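Local coordinates for ribulose-1,5-bisphosphate carboxylase/oxygenase large subunit (PDB 3QFW), which is a Rubisco-like protein, probably magnesium-binding and related to the lyases that carboxylate ribulose 1,5-bisphosphate, though its own reaction may differ, at residues A25-V34 against I50-A58; A73-L83 against L104-F112. All coordinates share one frame; numbering follows the deposited sequence.

Contact 1: residues A25-V34 against I50-A58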
ATOM      1  N   ALA B  25       3.110  23.751   8.201  1.00 38.03           N
ATOM      2  CA  ALA B  25       3.672  22.822   9.173  1.00 39.60           C
ATOM      3  C   ALA B  25       2.674  22.498  10.280  1.00 35.55           C
ATOM      4  O   ALA B  25       2.547  21.345  10.687  1.00 33.97           O
ATOM      5  CB  ALA B  25       4.983  23.349   9.745  1.00 35.24           C
ATOM      6  N   LEU B  26       1.950  23.509  10.758  1.00 37.39           N
ATOM      7  CA  LEU B  26       0.969  23.290  11.807  1.00 36.26           C
ATOM      8  C   LEU B  26      -0.153  22.394  11.299  1.00 35.43           C
ATOM      9  O   LEU B  26      -0.588  21.466  11.984  1.00 33.14           O
ATOM     10  CB  LEU B  26       0.375  24.622  12.277  1.00 41.65           C
ATOM     11  CG  LEU B  26      -0.287  24.583  13.652  1.00 42.95           C
ATOM     12  CD1 LEU B  26       0.762  24.428  14.735  1.00 45.87           C
ATOM     13  CD2 LEU B  26      -1.115  25.838  13.886  1.00 49.26           C
ATOM     14  N   ALA B  27      -0.622  22.687  10.091  1.00 34.21           N
ATOM     15  CA  ALA B  27      -1.683  21.903   9.476  1.00 34.73           C
ATOM     16  C   ALA B  27      -1.271  20.436   9.343  1.00 37.21           C
ATOM     17  O   ALA B  27      -2.093  19.524   9.522  1.00 36.07           O
ATOM     18  CB  ALA B  27      -2.057  22.493   8.116  1.00 37.68           C
ATOM     19  N   LEU B  28       0.002  20.223   9.015  1.00 36.51           N
ATOM     20  CA  LEU B  28       0.571  18.883   8.951  1.00 35.22           C
ATOM     21  C   LEU B  28       0.521  18.201  10.319  1.00 34.45           C
ATOM     22  O   LEU B  28       0.131  17.034  10.425  1.00 35.72           O
ATOM     23  CB  LEU B  28       2.008  18.941   8.435  1.00 37.57           C
ATOM     24  CG  LEU B  28       2.879  17.711   8.710  1.00 35.93           C
ATOM     25  CD1 LEU B  28       2.288  16.466   8.067  1.00 38.55           C
ATOM     26  CD2 LEU B  28       4.306  17.941   8.233  1.00 37.65           C
ATOM     27  N   ALA B  29       0.910  18.929  11.362  1.00 32.94           N
ATOM     28  CA  ALA B  29       0.866  18.376  12.715  1.00 34.66           C
ATOM     29  C   ALA B  29      -0.536  17.885  13.064  1.00 35.18           C
ATOM     30  O   ALA B  29      -0.699  16.805  13.640  1.00 31.20           O
ATOM     31  CB  ALA B  29       1.349  19.401  13.739  1.00 37.47           C
ATOM     32  N   ILE B  30      -1.539  18.687  12.701  1.00 36.10           N
ATOM     33  CA  ILE B  30      -2.945  18.336  12.896  1.00 38.36           C
ATOM     34  C   ILE B  30      -3.372  17.126  12.063  1.00 34.21           C
ATOM     35  O   ILE B  30      -3.942  16.172  12.593  1.00 32.01           O
ATOM     36  CB  ILE B  30      -3.886  19.523  12.544  1.00 37.46           C
ATOM     37  CG1 ILE B  30      -3.544  20.760  13.377  1.00 39.83           C
ATOM     38  CG2 ILE B  30      -5.327  19.139  12.771  1.00 36.37           C
ATOM     39  CD1 ILE B  30      -3.721  20.561  14.854  1.00 45.51           C
ATOM     40  N   GLU B  31      -3.107  17.183  10.759  1.00 33.85           N
ATOM     41  CA  GLU B  31      -3.496  16.113   9.832  1.00 38.78           C
ATOM     42  C   GLU B  31      -3.058  14.723  10.294  1.00 36.47           C
ATOM     43  O   GLU B  31      -3.790  13.744  10.121  1.00 36.83           O
ATOM     44  CB  GLU B  31      -2.931  16.373   8.431  1.00 38.93           C
ATOM     45  CG  GLU B  31      -3.530  17.569   7.714  1.00 47.58           C
ATOM     46  CD  GLU B  31      -4.737  17.212   6.862  1.00 51.92           C
ATOM     47  OE1 GLU B  31      -5.374  16.164   7.109  1.00 51.24           O
ATOM     48  OE2 GLU B  31      -5.044  17.984   5.930  1.00 63.68           O
ATOM     49  N   GLN B  32      -1.864  14.641  10.879  1.00 31.56           N
ATOM     50  CA  GLN B  32      -1.309  13.357  11.299  1.00 36.11           C
ATOM     51  C   GLN B  32      -1.516  13.130  12.786  1.00 36.13           C
ATOM     52  O   GLN B  32      -0.816  12.343  13.422  1.00 30.35           O
ATOM     53  CB  GLN B  32       0.174  13.266  10.950  1.00 31.70           C
ATOM     54  CG  GLN B  32       0.448  13.320   9.451  1.00 36.45           C
ATOM     55  CD  GLN B  32      -0.416  12.343   8.663  1.00 31.03           C
ATOM     56  OE1 GLN B  32      -0.862  12.649   7.565  1.00 30.89           O
ATOM     57  NE2 GLN B  32      -0.635  11.158   9.218  1.00 30.30           N
ATOM     58  N   SER B  33      -2.508  13.826  13.331  1.00 34.95           N
ATOM     59  CA  SER B  33      -2.847  13.702  14.731  1.00 35.19           C
ATOM     60  C   SER B  33      -4.355  13.562  14.905  1.00 36.92           C
ATOM     61  O   SER B  33      -4.947  12.512  14.642  1.00 36.63           O
ATOM     62  CB  SER B  33      -2.375  14.947  15.485  1.00 31.78           C
ATOM     63  OG  SER B  33      -2.496  14.747  16.871  1.00 44.51           O
ATOM     64  N   VAL B  34      -4.968  14.646  15.352  1.00 35.58           N
ATOM     65  CA  VAL B  34      -6.385  14.645  15.673  1.00 35.80           C
ATOM     66  C   VAL B  34      -7.230  14.901  14.443  1.00 34.89           C
ATOM     67  O   VAL B  34      -8.384  14.476  14.384  1.00 42.15           O
ATOM     68  CB  VAL B  34      -6.689  15.716  16.709  1.00 36.39           C
ATOM     69  CG1 VAL B  34      -5.996  15.378  18.017  1.00 38.56           C
ATOM     70  CG2 VAL B  34      -6.244  17.078  16.192  1.00 38.28           C
ATOM     71  N   ILE B  50      -1.887  14.801  22.679  1.00 40.42           N
ATOM     72  CA  ILE B  50      -2.231  14.043  21.478  1.00 40.03           C
ATOM     73  C   ILE B  50      -2.022  14.822  20.178  1.00 40.82           C
ATOM     74  O   ILE B  50      -1.527  14.269  19.198  1.00 35.63           O
ATOM     75  CB  ILE B  50      -3.677  13.517  21.532  1.00 41.71           C
ATOM     76  CG1 ILE B  50      -3.873  12.643  22.773  1.00 40.88           C
ATOM     77  CG2 ILE B  50      -4.018  12.750  20.259  1.00 41.26           C
ATOM     78  CD1 ILE B  50      -2.821  11.595  22.947  1.00 44.11           C
ATOM     79  N   VAL B  51      -2.416  16.092  20.161  1.00 40.62           N
ATOM     80  CA  VAL B  51      -2.120  16.942  19.011  1.00 41.04           C
ATOM     81  C   VAL B  51      -0.620  16.875  18.685  1.00 41.38           C
ATOM     82  O   VAL B  51       0.217  16.855  19.584  1.00 37.97           O
ATOM     83  CB  VAL B  51      -2.525  18.401  19.272  1.00 40.92           C
ATOM     84  CG1 VAL B  51      -2.201  19.262  18.070  1.00 36.66           C
ATOM     85  CG2 VAL B  51      -4.018  18.493  19.608  1.00 44.55           C
ATOM     86  N   GLY B  52      -0.279  16.834  17.403  1.00 37.57           N
ATOM     87  CA  GLY B  52       1.124  16.759  17.022  1.00 38.52           C
ATOM     88  C   GLY B  52       1.819  18.088  17.245  1.00 40.67           C
ATOM     89  O   GLY B  52       1.214  19.153  17.085  1.00 34.64           O
ATOM     90  N   ARG B  53       3.089  18.035  17.633  1.00 35.75           N
ATOM     91  CA  ARG B  53       3.864  19.248  17.828  1.00 36.21           C
ATOM     92  C   ARG B  53       4.790  19.479  16.651  1.00 38.84           C
ATOM     93  O   ARG B  53       5.431  18.545  16.171  1.00 41.82           O
ATOM     94  CB  ARG B  53       4.712  19.146  19.105  1.00 41.41           C
ATOM     95  CG  ARG B  53       3.912  18.916  20.377  1.00 42.74           C
ATOM     96  CD  ARG B  53       4.795  19.041  21.622  1.00 46.13           C
ATOM     97  NE  ARG B  53       5.836  18.022  21.679  1.00 52.27           N
ATOM     98  CZ  ARG B  53       6.629  17.822  22.727  1.00 54.14           C
ATOM     99  NH1 ARG B  53       6.490  18.573  23.812  1.00 55.35           N
ATOM    100  NH2 ARG B  53       7.555  16.871  22.695  1.00 53.49           N
ATOM    101  N   VAL B  54       4.876  20.721  16.191  1.00 35.83           N
ATOM    102  CA  VAL B  54       5.925  21.097  15.255  1.00 38.07           C
ATOM    103  C   VAL B  54       7.211  21.340  16.051  1.00 42.44           C
ATOM    104  O   VAL B  54       7.367  22.380  16.697  1.00 39.68           O
ATOM    105  CB  VAL B  54       5.552  22.358  14.448  1.00 36.87           C
ATOM    106  CG1 VAL B  54       6.689  22.751  13.500  1.00 38.40           C
ATOM    107  CG2 VAL B  54       4.245  22.138  13.680  1.00 39.03           C
ATOM    108  N   GLU B  55       8.118  20.367  16.024  1.00 37.35           N
ATOM    109  CA  GLU B  55       9.364  20.461  16.767  1.00 39.21           C
ATOM    110  C   GLU B  55      10.321  21.431  16.096  1.00 41.35           C
ATOM    111  O   GLU B  55      11.061  22.156  16.768  1.00 45.49           O
ATOM    112  CB  GLU B  55      10.029  19.086  16.885  1.00 38.19           C
ATOM    113  CG  GLU B  55       9.289  18.110  17.781  1.00 45.19           C
ATOM    114  CD  GLU B  55       9.672  18.257  19.236  1.00 54.10           C
ATOM    115  OE1 GLU B  55       9.054  19.091  19.938  1.00 55.31           O
ATOM    116  OE2 GLU B  55      10.599  17.539  19.676  1.00 62.26           O
ATOM    117  N   ASP B  56      10.315  21.436  14.768  1.00 36.65           N
ATOM    118  CA  ASP B  56      11.275  22.237  14.023  1.00 43.97           C
ATOM    119  C   ASP B  56      10.870  22.477  12.575  1.00 42.50           C
ATOM    120  O   ASP B  56      10.201  21.648  11.953  1.00 40.47           O
ATOM    121  CB  ASP B  56      12.650  21.569  14.045  1.00 38.24           C
ATOM    122  CG  ASP B  56      13.746  22.484  13.543  1.00 46.50           C
ATOM    123  OD1 ASP B  56      13.937  23.564  14.147  1.00 46.42           O
ATOM    124  OD2 ASP B  56      14.410  22.133  12.543  1.00 46.10           O
ATOM    125  N   VAL B  57      11.299  23.619  12.048  1.00 40.07           N
ATOM    126  CA  VAL B  57      11.170  23.918  10.633  1.00 44.43           C
ATOM    127  C   VAL B  57      12.496  24.459  10.104  1.00 42.11           C
ATOM    128  O   VAL B  57      13.010  25.463  10.600  1.00 45.18           O
ATOM    129  CB  VAL B  57      10.057  24.948  10.373  1.00 37.16           C
ATOM    130  CG1 VAL B  57       9.861  25.141   8.884  1.00 42.05           C
ATOM    131  CG2 VAL B  57       8.759  24.507  11.035  1.00 42.57           C
ATOM    132  N   ALA B  58      13.053  23.790   9.101  1.00 42.04           N
ATOM    133  CA  ALA B  58      14.324  24.209   8.533  1.00 45.87           C
ATOM    134  C   ALA B  58      14.240  24.339   7.021  1.00 47.84           C
ATOM    135  O   ALA B  58      13.456  23.646   6.368  1.00 46.69           O
ATOM    136  CB  ALA B  58      15.428  23.233   8.922  1.00 42.80           C
TER

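Contact 2: residues A73-L83 against L104-F112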
ATOM      1  N   ALA B  73       3.135   8.917  20.902  1.00 33.80           N
ATOM      2  CA  ALA B  73       3.239   7.467  20.737  1.00 32.23           C
ATOM      3  C   ALA B  73       1.920   6.743  21.017  1.00 34.72           C
ATOM      4  O   ALA B  73       1.671   5.662  20.479  1.00 35.10           O
ATOM      5  CB  ALA B  73       4.342   6.902  21.626  1.00 37.85           C
ATOM      6  N   ALA B  74       1.091   7.328  21.874  1.00 34.71           N
ATOM      7  CA  ALA B  74      -0.181   6.711  22.238  1.00 35.15           C
ATOM      8  C   ALA B  74      -1.025   6.448  20.998  1.00 34.59           C
ATOM      9  O   ALA B  74      -1.755   5.463  20.937  1.00 36.41           O
ATOM     10  CB  ALA B  74      -0.944   7.589  23.217  1.00 34.10           C
ATOM     11  N   THR B  75      -0.910   7.332  20.013  1.00 34.24           N
ATOM     12  CA  THR B  75      -1.739   7.248  18.813  1.00 35.05           C
ATOM     13  C   THR B  75      -1.296   6.113  17.891  1.00 34.59           C
ATOM     14  O   THR B  75      -2.087   5.614  17.083  1.00 34.36           O
ATOM     15  CB  THR B  75      -1.747   8.579  18.037  1.00 36.80           C
ATOM     16  OG1 THR B  75      -0.471   8.802  17.428  1.00 35.55           O
ATOM     17  CG2 THR B  75      -2.058   9.730  18.971  1.00 40.13           C
ATOM     18  N   ALA B  76      -0.038   5.691  18.009  1.00 31.43           N
ATOM     19  CA  ALA B  76       0.452   4.633  17.132  1.00 30.72           C
ATOM     20  C   ALA B  76       1.172   3.494  17.862  1.00 37.02           C
ATOM     21  O   ALA B  76       2.395   3.545  18.075  1.00 36.07           O
ATOM     22  CB  ALA B  76       1.329   5.229  16.040  1.00 35.66           C
ATOM     23  N   PRO B  77       0.417   2.445  18.225  1.00 34.21           N
ATOM     24  CA  PRO B  77       0.961   1.249  18.869  1.00 33.53           C
ATOM     25  C   PRO B  77       1.948   0.563  17.929  1.00 36.94           C
ATOM     26  O   PRO B  77       1.974   0.887  16.740  1.00 33.85           O
ATOM     27  CB  PRO B  77      -0.278   0.356  19.066  1.00 35.48           C
ATOM     28  CG  PRO B  77      -1.449   1.215  18.802  1.00 35.69           C
ATOM     29  CD  PRO B  77      -0.989   2.259  17.844  1.00 34.33           C
ATOM     30  N   ALA B  78       2.755  -0.357  18.447  1.00 35.46           N
ATOM     31  CA  ALA B  78       3.713  -1.083  17.613  1.00 33.72           C
ATOM     32  C   ALA B  78       2.980  -2.073  16.712  1.00 34.77           C
ATOM     33  O   ALA B  78       3.048  -3.294  16.899  1.00 34.54           O
ATOM     34  CB  ALA B  78       4.772  -1.789  18.472  1.00 33.94           C
ATOM     35  N   GLU B  79       2.291  -1.512  15.723  1.00 29.05           N
ATOM     36  CA  GLU B  79       1.423  -2.246  14.807  1.00 32.82           C
ATOM     37  C   GLU B  79       1.668  -1.629  13.423  1.00 28.42           C
ATOM     38  O   GLU B  79       1.311  -0.477  13.193  1.00 30.58           O
ATOM     39  CB  GLU B  79      -0.026  -2.049  15.262  1.00 29.53           C
ATOM     40  CG  GLU B  79      -1.006  -3.090  14.761  1.00 33.84           C
ATOM     41  CD  GLU B  79      -1.190  -3.027  13.264  1.00 31.04           C
ATOM     42  OE1 GLU B  79      -1.803  -2.046  12.785  1.00 32.62           O
ATOM     43  OE2 GLU B  79      -0.705  -3.952  12.574  1.00 32.23           O
ATOM     44  N   PRO B  80       2.327  -2.375  12.521  1.00 32.98           N
ATOM     45  CA  PRO B  80       2.940  -1.778  11.324  1.00 29.96           C
ATOM     46  C   PRO B  80       1.980  -0.900  10.528  1.00 28.56           C
ATOM     47  O   PRO B  80       2.296   0.253  10.230  1.00 25.30           O
ATOM     48  CB  PRO B  80       3.373  -2.997  10.506  1.00 29.20           C
ATOM     49  CG  PRO B  80       3.615  -4.049  11.521  1.00 31.19           C
ATOM     50  CD  PRO B  80       2.566  -3.827  12.585  1.00 30.14           C
ATOM     51  N   GLY B  81       0.816  -1.443  10.200  1.00 27.60           N
ATOM     52  CA  GLY B  81      -0.196  -0.694   9.469  1.00 27.84           C
ATOM     53  C   GLY B  81      -0.598   0.601  10.160  1.00 25.48           C
ATOM     54  O   GLY B  81      -0.631   1.665   9.542  1.00 26.53           O
ATOM     55  N   GLN B  82      -0.905   0.512  11.449  1.00 24.86           N
ATOM     56  CA  GLN B  82      -1.325   1.680  12.221  1.00 25.20           C
ATOM     57  C   GLN B  82      -0.221   2.716  12.355  1.00 28.09           C
ATOM     58  O   GLN B  82      -0.482   3.921  12.348  1.00 29.33           O
ATOM     59  CB  GLN B  82      -1.839   1.266  13.599  1.00 27.28           C
ATOM     60  CG  GLN B  82      -2.275   2.431  14.493  1.00 29.67           C
ATOM     61  CD  GLN B  82      -3.458   3.234  13.939  1.00 32.26           C
ATOM     62  OE1 GLN B  82      -4.082   2.856  12.946  1.00 31.60           O
ATOM     63  NE2 GLN B  82      -3.756   4.357  14.583  1.00 31.46           N
ATOM     64  N   LEU B  83       1.014   2.236  12.479  1.00 28.04           N
ATOM     65  CA  LEU B  83       2.171   3.113  12.548  1.00 30.16           C
ATOM     66  C   LEU B  83       2.287   3.886  11.241  1.00 28.43           C
ATOM     67  O   LEU B  83       2.428   5.103  11.247  1.00 29.33           O
ATOM     68  CB  LEU B  83       3.450   2.317  12.836  1.00 26.26           C
ATOM     69  CG  LEU B  83       4.729   3.165  12.834  1.00 26.96           C
ATOM     70  CD1 LEU B  83       4.616   4.291  13.855  1.00 29.53           C
ATOM     71  CD2 LEU B  83       5.980   2.304  13.096  1.00 32.81           C
ATOM     72  N   LEU B 104      12.044   6.520  16.061  1.00 33.30           N
ATOM     73  CA  LEU B 104      11.148   5.790  16.953  1.00 34.10           C
ATOM     74  C   LEU B 104      11.787   5.559  18.315  1.00 34.22           C
ATOM     75  O   LEU B 104      12.977   5.252  18.399  1.00 32.81           O
ATOM     76  CB  LEU B 104      10.810   4.422  16.357  1.00 29.78           C
ATOM     77  CG  LEU B 104      10.050   4.395  15.032  1.00 31.28           C
ATOM     78  CD1 LEU B 104      10.093   2.996  14.449  1.00 34.69           C
ATOM     79  CD2 LEU B 104       8.591   4.871  15.205  1.00 28.51           C
ATOM     80  N   PRO B 105      10.989   5.706  19.388  1.00 33.71           N
ATOM     81  CA  PRO B 105      11.349   5.268  20.738  1.00 32.98           C
ATOM     82  C   PRO B 105      11.815   3.817  20.716  1.00 39.36           C
ATOM     83  O   PRO B 105      11.262   2.997  19.976  1.00 34.34           O
ATOM     84  CB  PRO B 105      10.026   5.381  21.498  1.00 35.78           C
ATOM     85  CG  PRO B 105       9.336   6.506  20.833  1.00 35.62           C
ATOM     86  CD  PRO B 105       9.683   6.383  19.366  1.00 31.46           C
ATOM     87  N   ALA B 106      12.827   3.517  21.525  1.00 32.51           N
ATOM     88  CA  ALA B 106      13.435   2.195  21.557  1.00 33.10           C
ATOM     89  C   ALA B 106      12.436   1.055  21.711  1.00 32.88           C
ATOM     90  O   ALA B 106      12.666  -0.037  21.211  1.00 36.49           O
ATOM     91  CB  ALA B 106      14.496   2.127  22.668  1.00 38.31           C
ATOM     92  N   HIS B 107      11.329   1.291  22.401  1.00 34.45           N
ATOM     93  CA  HIS B 107      10.378   0.202  22.607  1.00 37.60           C
ATOM     94  C   HIS B 107       9.742  -0.286  21.293  1.00 36.03           C
ATOM     95  O   HIS B 107       9.306  -1.431  21.208  1.00 37.49           O
ATOM     96  CB  HIS B 107       9.324   0.541  23.679  1.00 34.89           C
ATOM     97  CG  HIS B 107       8.167   1.350  23.179  1.00 40.06           C
ATOM     98  ND1 HIS B 107       8.082   2.714  23.360  1.00 42.57           N
ATOM     99  CD2 HIS B 107       7.031   0.983  22.543  1.00 39.30           C
ATOM    100  CE1 HIS B 107       6.950   3.155  22.841  1.00 38.58           C
ATOM    101  NE2 HIS B 107       6.295   2.125  22.336  1.00 43.67           N
ATOM    102  N   TYR B 108       9.721   0.561  20.269  1.00 33.05           N
ATOM    103  CA  TYR B 108       9.218   0.135  18.961  1.00 34.14           C
ATOM    104  C   TYR B 108      10.182  -0.853  18.313  1.00 33.97           C
ATOM    105  O   TYR B 108       9.766  -1.835  17.698  1.00 31.52           O
ATOM    106  CB  TYR B 108       9.018   1.323  18.022  1.00 32.28           C
ATOM    107  CG  TYR B 108       7.808   2.157  18.354  1.00 33.20           C
ATOM    108  CD1 TYR B 108       7.913   3.220  19.232  1.00 35.40           C
ATOM    109  CD2 TYR B 108       6.565   1.871  17.805  1.00 32.61           C
ATOM    110  CE1 TYR B 108       6.823   3.983  19.555  1.00 33.10           C
ATOM    111  CE2 TYR B 108       5.455   2.637  18.128  1.00 32.87           C
ATOM    112  CZ  TYR B 108       5.601   3.694  18.997  1.00 32.90           C
ATOM    113  OH  TYR B 108       4.532   4.472  19.347  1.00 30.22           O
ATOM    114  N   LEU B 109      11.474  -0.588  18.445  1.00 28.85           N
ATOM    115  CA  LEU B 109      12.448  -1.480  17.838  1.00 31.90           C
ATOM    116  C   LEU B 109      12.393  -2.861  18.491  1.00 31.94           C
ATOM    117  O   LEU B 109      12.515  -3.870  17.816  1.00 30.96           O
ATOM    118  CB  LEU B 109      13.852  -0.882  17.901  1.00 32.64           C
ATOM    119  CG  LEU B 109      14.197   0.111  16.784  1.00 32.99           C
ATOM    120  CD1 LEU B 109      13.263   1.340  16.763  1.00 31.44           C
ATOM    121  CD2 LEU B 109      15.676   0.523  16.872  1.00 31.90           C
ATOM    122  N   THR B 110      12.179  -2.910  19.801  1.00 34.17           N
ATOM    123  CA  THR B 110      12.181  -4.198  20.493  1.00 34.86           C
ATOM    124  C   THR B 110      10.922  -4.976  20.137  1.00 34.58           C
ATOM    125  O   THR B 110      10.957  -6.191  19.935  1.00 33.71           O
ATOM    126  CB  THR B 110      12.277  -4.043  22.024  1.00 41.00           C
ATOM    127  OG1 THR B 110      13.377  -3.190  22.355  1.00 38.73           O
ATOM    128  CG2 THR B 110      12.493  -5.396  22.679  1.00 38.42           C
ATOM    129  N   ALA B 111       9.813  -4.255  20.056  1.00 34.86           N
ATOM    130  CA  ALA B 111       8.526  -4.851  19.721  1.00 33.79           C
ATOM    131  C   ALA B 111       8.536  -5.454  18.320  1.00 31.94           C
ATOM    132  O   ALA B 111       8.133  -6.597  18.131  1.00 31.89           O
ATOM    133  CB  ALA B 111       7.428  -3.825  19.850  1.00 35.08           C
ATOM    134  N   PHE B 112       9.000  -4.685  17.338  1.00 33.04           N
ATOM    135  CA  PHE B 112       9.042  -5.168  15.956  1.00 31.64           C
ATOM    136  C   PHE B 112      10.138  -6.226  15.737  1.00 31.52           C
ATOM    137  O   PHE B 112       9.921  -7.216  15.038  1.00 31.59           O
ATOM    138  CB  PHE B 112       9.182  -4.002  14.959  1.00 27.58           C
ATOM    139  CG  PHE B 112       7.967  -3.096  14.887  1.00 30.75           C
ATOM    140  CD1 PHE B 112       6.708  -3.611  14.595  1.00 32.74           C
ATOM    141  CD2 PHE B 112       8.094  -1.729  15.081  1.00 27.68           C
ATOM    142  CE1 PHE B 112       5.579  -2.774  14.514  1.00 30.13           C
ATOM    143  CE2 PHE B 112       6.973  -0.878  15.003  1.00 27.68           C
ATOM    144  CZ  PHE B 112       5.716  -1.411  14.716  1.00 28.18           C
TER

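Contact 1: residues A25-V34 against I50-A58
Ala-29 lays its CB over one face of the flat peptide group that joins Gly-52 to Arg-53, 3.4 Å from Gly-52 O. The preceding peptide, between Val-51 and Gly-52, is met by Ser-33, whose hydroxyl stands out of that plane with OG 3.1 Å from Gly-52 N. The same OG comes within 2.6 Å of Ile-50 O, a position it reaches by turning anti to its own backbone N (chi1 -170°). Small residues suit this crossing because backbone meets backbone: the CA atoms of Ala-29 and Gly-52 are 4.6 Å apart, and a side chain on Gly-52 would run into the carbonyl oxygen of Ala-29.

Branched apolar side chains close the contact on both sides of this point. Val-54 spreads its two methyls over the helix, CG1 against Ala-25 CB and CG2 3.5 Å from Ala-25 O, with CG2 also touching Ala-29 CB at 4.0 Å. Toward the C-terminal end of 25-34, Ile-30 lies alongside Val-51, its CD1 3.8 Å from Val-51 CG1, while CG1 of Val-34 meets both Ile-50 CG2 and Val-51 CG2.

Helix 25-31 and the turn after it lie over loop 50-52 and the start of strand 53-58; the helix and strand axes approach to 7.7 Å, with N-to-C directions 130° apart. The strand pairs antiparallel with 64-71 in the sheet of the N-terminal domain, and Ala-25 and Val-54 also touch Val-67 and Ile-69 of that neighbour. At the loop end, Val-34 and Ile-50 pack on Pro-140 and Gln-141 of the second subunit.

Contact 2: residues A73-L83 against L104-F112
The phenol of Tyr-108 donates its hydrogen from OH to Ala-76 O over 2.7 Å, approaching from somewhat outside the carbonyl plane, by 26°. Ala-76 O lies near the plane of the ring, at its edge, and so does Ala-73 CB, 3.3 Å from Tyr-108 OH. Both faces are flanked from its own segment: Leu-104 CD2 over the rim of one, His-107 NE2 over the rim of the other. Replacing Tyr-108 by phenylalanine would probably leave Ala-76 O without its hydroxyl mate and the loop less firmly tied to helix 106-112.

One turn further along the helix, Phe-112 receives the inverse gamma turn centred on Ala-78. The methyl of Ala-78 makes a CH-pi contact over one ring face, its CB 4.2 Å from the centroid and 24° off the normal; it also abuts Ala-111 CB at 3.6 Å, small side chains letting the turn come close to the helix. Pro-80 CD comes to the ring edge, 3.7 Å from Phe-112 CE1. Leu-83 brings CD2 within 3.8 Å of Phe-112 CE2 and also against Leu-104 CD2. Beyond the segments, Phe-276 and His-240 meet Phe-112 edge-to-face.

Glu-79 caps helix 80-88, its OE1 accepting from Gln-82 N at 3.0 Å, while OE2 bonds Ser-237; Thr-75 O bonds Gln-172 of the second subunit. Polar groups of 73-83 thus serve the helix cap and outside partners, leaving the face toward helix 106-112 mostly apolar, with one hydrogen bond across it, from the Tyr-108 hydroxyl, giving direction to the fit.

How the contacts relate
Both contacts are partly buried and lie on the same side of the chain's centre, following one another in sequence, with centres 19 Å apart. They touch where Ile-50 CG2 packs on Thr-75 CG2 at 3.8 Å, and each also reaches the second subunit. Contact 1 is the more peripheral, about 28 Å from the chain centre against 19 Å. It sets a helix on loop 50-52 and a sheet strand through small residues and branched aliphatics, the Ser-33 hydroxyl lying close to backbone polar atoms. Contact 2 joins a loop and the start of helix 80-88 to helix 106-112 through two aromatic rings and a definite tyrosine hydrogen bond, bordering helices 236-243 and 265-276 of the barrel region.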